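Local coordinates for protein methyltransferase (Pyrococcus horikoshii, PDB 1IXK) that probably transfers a methyl group from S-adenosyl-L-methionine to the 5-position of cytidine in RNA, at residues A[246-250]-A[251-255]; A[87-90]-A[91-94]; A[148-152]-A[153-157]. All blocks are in the same frame, centred on the assembly; numbering follows the deposited sequence.

Contact 1 of 3, residues A[246-250]-A[251-255]; sequences TCSLE and PEENE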
ATOM      1  N   THR A 246      -1.422  -0.419   4.976  1.00 11.95           N
ATOM      2  CA  THR A 246      -0.214  -0.125   5.742  1.00 13.33           C
ATOM      3  C   THR A 246       0.815  -1.207   5.430  1.00 15.74           C
ATOM      4  O   THR A 246       0.493  -2.230   4.828  1.00 15.62           O
ATOM      5  CB  THR A 246      -0.431  -0.205   7.264  1.00 12.82           C
ATOM      6  OG1 THR A 246      -0.410  -1.584   7.657  1.00 13.99           O
ATOM      7  CG2 THR A 246      -1.757   0.425   7.675  1.00 12.86           C
ATOM      8  N   CYS A 247       2.051  -0.972   5.860  1.00 15.38           N
ATOM      9  CA  CYS A 247       3.119  -1.944   5.689  1.00 19.74           C
ATOM     10  C   CYS A 247       3.557  -2.367   7.079  1.00 18.88           C
ATOM     11  O   CYS A 247       4.745  -2.489   7.369  1.00 18.81           O
ATOM     12  CB  CYS A 247       4.289  -1.337   4.925  1.00 23.05           C
ATOM     13  SG  CYS A 247       4.082  -1.455   3.121  1.00 32.30           S
ATOM     14  N   SER A 248       2.569  -2.590   7.937  1.00 18.02           N
ATOM     15  CA  SER A 248       2.815  -2.992   9.314  1.00 17.15           C
ATOM     16  C   SER A 248       2.176  -4.341   9.606  1.00 17.04           C
ATOM     17  O   SER A 248       1.152  -4.689   9.021  1.00 16.75           O
ATOM     18  CB  SER A 248       2.239  -1.940  10.267  1.00 18.92           C
ATOM     19  OG  SER A 248       2.271  -2.381  11.615  1.00 19.09           O
ATOM     20  N   LEU A 249       2.785  -5.095  10.513  1.00 14.97           N
ATOM     21  CA  LEU A 249       2.255  -6.393  10.910  1.00 16.47           C
ATOM     22  C   LEU A 249       1.399  -6.253  12.168  1.00 15.71           C
ATOM     23  O   LEU A 249       0.655  -7.170  12.526  1.00 16.03           O
ATOM     24  CB  LEU A 249       3.396  -7.364  11.216  1.00 16.17           C
ATOM     25  CG  LEU A 249       4.295  -7.792  10.062  1.00 19.16           C
ATOM     26  CD1 LEU A 249       5.483  -8.574  10.614  1.00 20.23           C
ATOM     27  CD2 LEU A 249       3.488  -8.628   9.082  1.00 19.36           C
ATOM     28  N   GLU A 250       1.498  -5.100  12.825  1.00 15.00           N
ATOM     29  CA  GLU A 250       0.778  -4.861  14.079  1.00 15.76           C
ATOM     30  C   GLU A 250      -0.734  -4.723  13.960  1.00 14.51           C
ATOM     31  O   GLU A 250      -1.239  -3.889  13.204  1.00 13.80           O
ATOM     32  CB  GLU A 250       1.308  -3.599  14.787  1.00 17.43           C
ATOM     33  CG  GLU A 250       2.824  -3.432  14.837  1.00 18.29           C
ATOM     34  CD  GLU A 250       3.553  -4.674  15.307  1.00 20.00           C
ATOM     35  OE1 GLU A 250       3.066  -5.353  16.237  1.00 17.65           O
ATOM     36  OE2 GLU A 250       4.626  -4.969  14.747  1.00 20.98           O
ATOM     37  N   PRO A 251      -1.481  -5.535  14.721  1.00 13.82           N
ATOM     38  CA  PRO A 251      -2.943  -5.454  14.668  1.00 14.12           C
ATOM     39  C   PRO A 251      -3.434  -4.064  15.081  1.00 13.56           C
ATOM     40  O   PRO A 251      -4.461  -3.600  14.596  1.00 12.59           O
ATOM     41  CB  PRO A 251      -3.386  -6.534  15.651  1.00 14.18           C
ATOM     42  CG  PRO A 251      -2.295  -7.558  15.545  1.00 15.97           C
ATOM     43  CD  PRO A 251      -1.045  -6.695  15.519  1.00 14.53           C
ATOM     44  N   GLU A 252      -2.696  -3.401  15.973  1.00 13.23           N
ATOM     45  CA  GLU A 252      -3.093  -2.072  16.437  1.00 13.32           C
ATOM     46  C   GLU A 252      -3.175  -1.036  15.319  1.00 13.65           C
ATOM     47  O   GLU A 252      -3.964  -0.094  15.400  1.00 12.20           O
ATOM     48  CB  GLU A 252      -2.140  -1.561  17.535  1.00 15.70           C
ATOM     49  CG  GLU A 252      -2.271  -2.276  18.885  1.00 12.02           C
ATOM     50  CD  GLU A 252      -1.427  -3.531  18.987  1.00 19.05           C
ATOM     51  OE1 GLU A 252      -0.915  -4.005  17.943  1.00 16.76           O
ATOM     52  OE2 GLU A 252      -1.282  -4.050  20.122  1.00 15.76           O
ATOM     53  N   GLU A 253      -2.354  -1.200  14.285  1.00 12.62           N
ATOM     54  CA  GLU A 253      -2.349  -0.265  13.164  1.00 13.50           C
ATOM     55  C   GLU A 253      -3.207  -0.777  12.015  1.00 12.68           C
ATOM     56  O   GLU A 253      -3.435  -0.060  11.035  1.00 11.89           O
ATOM     57  CB  GLU A 253      -0.920  -0.063  12.639  1.00 16.51           C
ATOM     58  CG  GLU A 253       0.081   0.453  13.652  1.00 20.32           C
ATOM     59  CD  GLU A 253       1.494   0.462  13.094  1.00 23.07           C
ATOM     60  OE1 GLU A 253       1.786   1.287  12.205  1.00 23.59           O
ATOM     61  OE2 GLU A 253       2.306  -0.375  13.536  1.00 24.71           O
ATOM     62  N   ASN A 254      -3.677  -2.017  12.134  1.00 12.77           N
ATOM     63  CA  ASN A 254      -4.474  -2.636  11.079  1.00 10.30           C
ATOM     64  C   ASN A 254      -5.902  -3.005  11.494  1.00 10.01           C
ATOM     65  O   ASN A 254      -6.817  -2.173  11.438  1.00  9.95           O
ATOM     66  CB  ASN A 254      -3.757  -3.891  10.559  1.00 12.19           C
ATOM     67  CG  ASN A 254      -2.398  -3.581   9.943  1.00 14.83           C
ATOM     68  OD1 ASN A 254      -2.180  -2.493   9.414  1.00 15.33           O
ATOM     69  ND2 ASN A 254      -1.491  -4.550   9.988  1.00 16.29           N
ATOM     70  N   GLU A 255      -6.085  -4.259  11.896  1.00  8.74           N
ATOM     71  CA  GLU A 255      -7.394  -4.760  12.315  1.00  9.93           C
ATOM     72  C   GLU A 255      -8.084  -3.907  13.379  1.00 11.34           C
ATOM     73  O   GLU A 255      -9.297  -3.691  13.319  1.00  9.71           O
ATOM     74  CB  GLU A 255      -7.268  -6.197  12.829  1.00  9.48           C
ATOM     75  CG  GLU A 255      -6.995  -7.232  11.734  1.00 14.14           C
ATOM     76  CD  GLU A 255      -5.520  -7.418  11.406  1.00 14.50           C
ATOM     77  OE1 GLU A 255      -4.673  -6.682  11.952  1.00 13.49           O
ATOM     78  OE2 GLU A 255      -5.214  -8.314  10.592  1.00 13.78           O
TER
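N254 faces back on the start of the loop and uses both ends of its amide there. T246 OG1 donates to N254 OD1 over 2.7 Å, in the carbonyl plane and on a lone pair. N254 ND2 gives a hydrogen bond of 2.8 Å to S248 O; that oxygen lies in the amide plane, although the donor stands above the plane of the S248 carbonyl. The T246 hydroxyl sits between its own backbone N and carbonyl carbon (chi1 79°), where it also accepts from S248 N, an ST turn. A second ST turn follows, E250 N to S248 OG. S248 OG lies opposite its own backbone N (chi1 171°), which lets it face both E250 N and E253. S248 OG also donates to E253 OE2 over 2.8 Å, meeting that carboxylate from above its plane. E253 runs beside E250, pointing the same way, with carboxylate planes 14° apart; R213 pairs with E253 and R23 with E250, which probably offsets the two charges, while S200 and Y24 hydrogen-bond E250 OE2. Replacing N254 by an alanine removes the amide, and the T246 hydroxyl and S248 O would probably be left without these mates. Backbone closure comes from E253 N to E250 O, 3.1 Å. The arrangement is a buried loop between strand 240-246 and helix 255-264 of the Rossmann-like methyltransferase fold, carrying C247, the predicted nucleophile, here disulfide-bonded to C197.

Contact 2 of 3, residues A[87-90]-A[91-94]; sequences FSIT and STPE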
ATOM      1  N   PHE A  87      20.821  -5.899 -17.651  1.00 27.74           N
ATOM      2  CA  PHE A  87      21.419  -4.656 -17.159  1.00 27.15           C
ATOM      3  C   PHE A  87      20.331  -3.910 -16.397  1.00 28.06           C
ATOM      4  O   PHE A  87      19.167  -4.302 -16.446  1.00 26.75           O
ATOM      5  CB  PHE A  87      21.960  -3.785 -18.311  1.00 26.92           C
ATOM      6  CG  PHE A  87      20.950  -3.493 -19.399  1.00 27.14           C
ATOM      7  CD1 PHE A  87      20.526  -4.498 -20.266  1.00 26.88           C
ATOM      8  CD2 PHE A  87      20.425  -2.211 -19.559  1.00 25.75           C
ATOM      9  CE1 PHE A  87      19.600  -4.231 -21.277  1.00 25.98           C
ATOM     10  CE2 PHE A  87      19.501  -1.934 -20.564  1.00 24.94           C
ATOM     11  CZ  PHE A  87      19.085  -2.946 -21.424  1.00 25.78           C
ATOM     12  N   SER A  88      20.708  -2.844 -15.697  1.00 27.17           N
ATOM     13  CA  SER A  88      19.763  -2.055 -14.907  1.00 27.08           C
ATOM     14  C   SER A  88      18.517  -1.653 -15.680  1.00 25.89           C
ATOM     15  O   SER A  88      18.605  -1.030 -16.737  1.00 24.87           O
ATOM     16  CB  SER A  88      20.447  -0.802 -14.366  1.00 26.83           C
ATOM     17  OG  SER A  88      19.545  -0.046 -13.578  1.00 29.28           O
ATOM     18  N   ILE A  89      17.357  -1.999 -15.129  1.00 25.89           N
ATOM     19  CA  ILE A  89      16.086  -1.685 -15.765  1.00 26.94           C
ATOM     20  C   ILE A  89      15.871  -0.177 -15.835  1.00 25.76           C
ATOM     21  O   ILE A  89      15.159   0.317 -16.709  1.00 24.44           O
ATOM     22  CB  ILE A  89      14.903  -2.341 -15.007  1.00 28.25           C
ATOM     23  CG1 ILE A  89      13.592  -2.082 -15.752  1.00 29.97           C
ATOM     24  CG2 ILE A  89      14.816  -1.796 -13.590  1.00 29.02           C
ATOM     25  CD1 ILE A  89      13.527  -2.729 -17.114  1.00 30.41           C
ATOM     26  N   THR A  90      16.494   0.554 -14.917  1.00 25.87           N
ATOM     27  CA  THR A  90      16.359   2.005 -14.897  1.00 26.50           C
ATOM     28  C   THR A  90      17.258   2.686 -15.936  1.00 26.94           C
ATOM     29  O   THR A  90      17.234   3.905 -16.087  1.00 25.50           O
ATOM     30  CB  THR A  90      16.665   2.576 -13.489  1.00 27.65           C
ATOM     31  OG1 THR A  90      17.901   2.037 -13.004  1.00 28.35           O
ATOM     32  CG2 THR A  90      15.542   2.225 -12.516  1.00 26.73           C
ATOM     33  N   SER A  91      18.043   1.896 -16.660  1.00 27.24           N
ATOM     34  CA  SER A  91      18.920   2.452 -17.689  1.00 28.15           C
ATOM     35  C   SER A  91      18.288   2.269 -19.066  1.00 28.32           C
ATOM     36  O   SER A  91      18.848   2.687 -20.077  1.00 29.56           O
ATOM     37  CB  SER A  91      20.294   1.771 -17.658  1.00 28.14           C
ATOM     38  OG  SER A  91      20.989   2.065 -16.457  1.00 28.14           O
ATOM     39  N   THR A  92      17.116   1.643 -19.097  1.00 27.56           N
ATOM     40  CA  THR A  92      16.405   1.399 -20.350  1.00 26.63           C
ATOM     41  C   THR A  92      15.628   2.623 -20.817  1.00 27.30           C
ATOM     42  O   THR A  92      15.231   3.461 -20.009  1.00 26.24           O
ATOM     43  CB  THR A  92      15.388   0.259 -20.203  1.00 25.85           C
ATOM     44  OG1 THR A  92      14.394   0.635 -19.242  1.00 25.38           O
ATOM     45  CG2 THR A  92      16.074  -1.016 -19.744  1.00 26.16           C
ATOM     46  N   PRO A  93      15.408   2.741 -22.138  1.00 27.09           N
ATOM     47  CA  PRO A  93      14.664   3.874 -22.689  1.00 27.29           C
ATOM     48  C   PRO A  93      13.230   3.813 -22.159  1.00 26.26           C
ATOM     49  O   PRO A  93      12.582   4.842 -21.965  1.00 26.76           O
ATOM     50  CB  PRO A  93      14.727   3.629 -24.197  1.00 27.37           C
ATOM     51  CG  PRO A  93      16.013   2.888 -24.368  1.00 28.24           C
ATOM     52  CD  PRO A  93      15.979   1.916 -23.217  1.00 28.88           C
ATOM     53  N   GLU A  94      12.750   2.592 -21.932  1.00 25.90           N
ATOM     54  CA  GLU A  94      11.404   2.362 -21.413  1.00 25.26           C
ATOM     55  C   GLU A  94      11.210   3.137 -20.111  1.00 25.36           C
ATOM     56  O   GLU A  94      10.218   3.840 -19.934  1.00 24.62           O
ATOM     57  CB  GLU A  94      11.177   0.871 -21.136  1.00 26.19           C
ATOM     58  CG  GLU A  94      10.972  -0.019 -22.361  1.00 27.84           C
ATOM     59  CD  GLU A  94      12.199  -0.119 -23.250  1.00 29.39           C
ATOM     60  OE1 GLU A  94      13.327   0.037 -22.738  1.00 28.65           O
ATOM     61  OE2 GLU A  94      12.032  -0.372 -24.463  1.00 29.79           O
TER
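T92 is the tightly held side of this turn. T92 OG1 donates to I89 O over 2.7 Å, the donor tilted 21° from the carbonyl plane, and the T92 backbone N adds a weak bond of 3.4 Å to I89 O. With OG1 between the backbone N and carbonyl carbon (chi1 63°), the T92 methyl CG2 is left to pack against F87 CE2 at 3.6 Å and against I89 CD1 at 4.0 Å. I89 and T92 both reach F68, which also meets the F87 ring edge-to-face, and I89 continues onto I100, I102 and L63. The geometry is that of a short 3-10 turn running into an N-cap: S91 N bonds S88 O at 3.0 Å, and T92, directly before helix 93-96, also takes F95 N on its hydroxyl. The other side is looser and more exposed. S91 CB comes no nearer than 4.4 Å to F87 CD2, at the ring edge, and S91 OG touches S88 CB at 3.6 Å, a van der Waals contact. Here the firm side-chain link lies within 87-90, where T90 OG1 donates to S88 OG over 2.7 Å.

Contact 3 of 3, residues A[148-152]-A[153-157]; sequences AFDVD and ENRLR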
ATOM      1  N   ALA A 148      -3.686  15.393  -4.108  1.00 10.62           N
ATOM      2  CA  ALA A 148      -2.639  14.786  -3.287  1.00 12.50           C
ATOM      3  C   ALA A 148      -1.990  15.878  -2.440  1.00 12.38           C
ATOM      4  O   ALA A 148      -1.990  17.049  -2.824  1.00 10.50           O
ATOM      5  CB  ALA A 148      -1.596  14.104  -4.165  1.00 13.47           C
ATOM      6  N   PHE A 149      -1.443  15.483  -1.292  1.00 14.01           N
ATOM      7  CA  PHE A 149      -0.826  16.419  -0.354  1.00 15.68           C
ATOM      8  C   PHE A 149       0.565  15.978   0.098  1.00 15.28           C
ATOM      9  O   PHE A 149       0.788  14.802   0.390  1.00 18.22           O
ATOM     10  CB  PHE A 149      -1.706  16.564   0.899  1.00 16.79           C
ATOM     11  CG  PHE A 149      -3.152  16.870   0.609  1.00 17.94           C
ATOM     12  CD1 PHE A 149      -3.987  15.907   0.047  1.00 17.81           C
ATOM     13  CD2 PHE A 149      -3.684  18.117   0.921  1.00 17.79           C
ATOM     14  CE1 PHE A 149      -5.331  16.183  -0.200  1.00 19.57           C
ATOM     15  CE2 PHE A 149      -5.029  18.403   0.678  1.00 20.06           C
ATOM     16  CZ  PHE A 149      -5.855  17.434   0.116  1.00 18.40           C
ATOM     17  N   ASP A 150       1.494  16.926   0.162  1.00 15.16           N
ATOM     18  CA  ASP A 150       2.854  16.648   0.618  1.00 15.60           C
ATOM     19  C   ASP A 150       3.351  17.890   1.356  1.00 16.16           C
ATOM     20  O   ASP A 150       3.334  18.986   0.802  1.00 14.48           O
ATOM     21  CB  ASP A 150       3.779  16.364  -0.567  1.00 19.24           C
ATOM     22  CG  ASP A 150       5.083  15.683  -0.147  1.00 22.10           C
ATOM     23  OD1 ASP A 150       5.538  15.896   1.001  1.00 23.81           O
ATOM     24  OD2 ASP A 150       5.654  14.937  -0.971  1.00 23.04           O
ATOM     25  N   VAL A 151       3.782  17.724   2.604  1.00 17.77           N
ATOM     26  CA  VAL A 151       4.278  18.854   3.388  1.00 17.69           C
ATOM     27  C   VAL A 151       5.707  19.228   2.994  1.00 20.13           C
ATOM     28  O   VAL A 151       6.206  20.289   3.373  1.00 20.96           O
ATOM     29  CB  VAL A 151       4.250  18.540   4.900  1.00 19.61           C
ATOM     30  CG1 VAL A 151       2.819  18.226   5.340  1.00 18.60           C
ATOM     31  CG2 VAL A 151       5.176  17.367   5.209  1.00 20.11           C
ATOM     32  N   ASP A 152       6.353  18.356   2.227  1.00 19.18           N
ATOM     33  CA  ASP A 152       7.734  18.568   1.785  1.00 21.07           C
ATOM     34  C   ASP A 152       7.748  19.119   0.364  1.00 20.07           C
ATOM     35  O   ASP A 152       7.540  18.375  -0.591  1.00 20.13           O
ATOM     36  CB  ASP A 152       8.497  17.239   1.822  1.00 22.35           C
ATOM     37  CG  ASP A 152       9.985  17.404   1.548  1.00 26.18           C
ATOM     38  OD1 ASP A 152      10.349  18.140   0.611  1.00 26.67           O
ATOM     39  OD2 ASP A 152      10.793  16.782   2.268  1.00 30.12           O
ATOM     40  N   GLU A 153       8.012  20.415   0.224  1.00 20.11           N
ATOM     41  CA  GLU A 153       8.026  21.043  -1.096  1.00 20.13           C
ATOM     42  C   GLU A 153       9.035  20.441  -2.071  1.00 21.78           C
ATOM     43  O   GLU A 153       8.739  20.293  -3.258  1.00 20.44           O
ATOM     44  CB  GLU A 153       8.291  22.545  -0.981  1.00 21.68           C
ATOM     45  CG  GLU A 153       8.058  23.292  -2.298  1.00 20.51           C
ATOM     46  CD  GLU A 153       6.583  23.347  -2.677  1.00 21.18           C
ATOM     47  OE1 GLU A 153       5.815  24.010  -1.952  1.00 20.17           O
ATOM     48  OE2 GLU A 153       6.188  22.724  -3.692  1.00 19.76           O
ATOM     49  N   ASN A 154      10.226  20.104  -1.581  1.00 21.72           N
ATOM     50  CA  ASN A 154      11.249  19.526  -2.443  1.00 25.64           C
ATOM     51  C   ASN A 154      10.773  18.205  -3.027  1.00 24.45           C
ATOM     52  O   ASN A 154      10.959  17.934  -4.211  1.00 26.20           O
ATOM     53  CB  ASN A 154      12.547  19.299  -1.665  1.00 28.38           C
ATOM     54  CG  ASN A 154      13.150  20.590  -1.154  1.00 31.68           C
ATOM     55  OD1 ASN A 154      13.331  21.545  -1.909  1.00 32.69           O
ATOM     56  ND2 ASN A 154      13.471  20.623   0.135  1.00 34.13           N
ATOM     57  N   ARG A 155      10.157  17.387  -2.186  1.00 23.54           N
ATOM     58  CA  ARG A 155       9.648  16.095  -2.616  1.00 23.46           C
ATOM     59  C   ARG A 155       8.486  16.306  -3.581  1.00 22.53           C
ATOM     60  O   ARG A 155       8.359  15.598  -4.584  1.00 20.67           O
ATOM     61  CB  ARG A 155       9.190  15.293  -1.398  1.00 24.73           C
ATOM     62  CG  ARG A 155       8.842  13.844  -1.683  1.00 26.82           C
ATOM     63  CD  ARG A 155       8.795  13.056  -0.383  1.00 26.68           C
ATOM     64  NE  ARG A 155       7.858  13.640   0.574  1.00 28.93           N
ATOM     65  CZ  ARG A 155       7.766  13.270   1.845  1.00 28.25           C
ATOM     66  NH1 ARG A 155       8.557  12.315   2.314  1.00 30.52           N
ATOM     67  NH2 ARG A 155       6.885  13.853   2.648  1.00 28.38           N
ATOM     68  N   LEU A 156       7.647  17.291  -3.279  1.00 20.68           N
ATOM     69  CA  LEU A 156       6.501  17.598  -4.125  1.00 21.30           C
ATOM     70  C   LEU A 156       6.997  18.013  -5.507  1.00 22.35           C
ATOM     71  O   LEU A 156       6.412  17.640  -6.524  1.00 20.84           O
ATOM     72  CB  LEU A 156       5.661  18.715  -3.492  1.00 22.14           C
ATOM     73  CG  LEU A 156       4.290  19.005  -4.109  1.00 24.56           C
ATOM     74  CD1 LEU A 156       3.455  19.837  -3.136  1.00 26.01           C
ATOM     75  CD2 LEU A 156       4.460  19.732  -5.443  1.00 24.07           C
ATOM     76  N   ARG A 157       8.081  18.783  -5.544  1.00 22.49           N
ATOM     77  CA  ARG A 157       8.655  19.220  -6.810  1.00 25.00           C
ATOM     78  C   ARG A 157       9.157  18.023  -7.606  1.00 25.09           C
ATOM     79  O   ARG A 157       8.989  17.959  -8.823  1.00 26.40           O
ATOM     80  CB  ARG A 157       9.812  20.188  -6.562  1.00 26.14           C
ATOM     81  CG  ARG A 157       9.371  21.566  -6.134  1.00 29.92           C
ATOM     82  CD  ARG A 157      10.535  22.360  -5.573  1.00 32.68           C
ATOM     83  NE  ARG A 157      10.153  23.732  -5.260  1.00 34.11           N
ATOM     84  CZ  ARG A 157      10.768  24.484  -4.355  1.00 35.65           C
ATOM     85  NH1 ARG A 157      11.792  23.986  -3.672  1.00 37.26           N
ATOM     86  NH2 ARG A 157      10.365  25.730  -4.135  1.00 34.60           N
TER
HETATM   87  O   HOH W   1       8.371  22.253   2.525  1.00 27.26           O
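R155 grips the carboxylate of D150 side-on, across the junction of strand 145-149 and helix 153-166. This is the strand-to-helix junction of a beta-alpha-beta unit in the Rossmann-like methyltransferase fold, and D150, after the strand end, is a predicted S-adenosyl-L-methionine ligand. The two side chains cross at about a right angle, with carboxylate and guanidinium planes 37° apart, so the salt bridge is twisted rather than flat. NH2 of R155 reaches OD1 of D150 at 2.9 Å, with OD1 in the guanidinium plane but NH2 30° out of the carboxylate plane, on the syn side. R155 NE meets the syn lone pair of D150 OD2 at 3.0 Å. A weak bond of 3.3 Å also joins R155 NE to D150 OD1. A bend at chi3 (56°) in an otherwise extended arginine chain turns its NE and NH2 edge to the acid. D150 OD1 has a further donor: D152 N, 2.9 Å away, closes an Asx turn from the face opposite to NH2. Bonds from R155 and D152 N restrain the rotation of the carboxylate, and the positive guanidinium would probably favour the ionised aspartate. The R155 side chain also touches A128 of the predicted cofactor loop.

D152 likewise lies across R155 at about a right angle, but here the bond runs from the R155 backbone N to the D152 side chain. As N-cap, D152 receives R155 N on OD1 at 2.9 Å, from above the carboxylate plane, and its carbonyl oxygen starts the helix by accepting L156 N. L156 CB lies 4.2 Å from D150 CB, and the leucine side chain continues onto L173. One water bridges the bend, donating to V151 O and accepting from E153 N, each at 3.0 Å.

How the contacts relate
Along the chain the order is contact 2, contact 3, contact 1. Contact 2 lies in the N-terminal RsmF-type region, between strand 79-82 of the four-stranded antiparallel sheet and helix 93-96. Contacts 3 and 1 share the RsmB/F methyltransferase region and one mixed sheet, each running from the end of a strand of that sheet, 145-149 or 240-246, into a helix. Their centres are about 26 Å apart. Contact 2 is about 27 Å from contact 3 and 35 Å from contact 1, centre to centre, and none of the three touch. Contact 3 holds a predicted cofactor ligand and contact 1 the predicted nucleophile, while contact 2 is structural packing away from both.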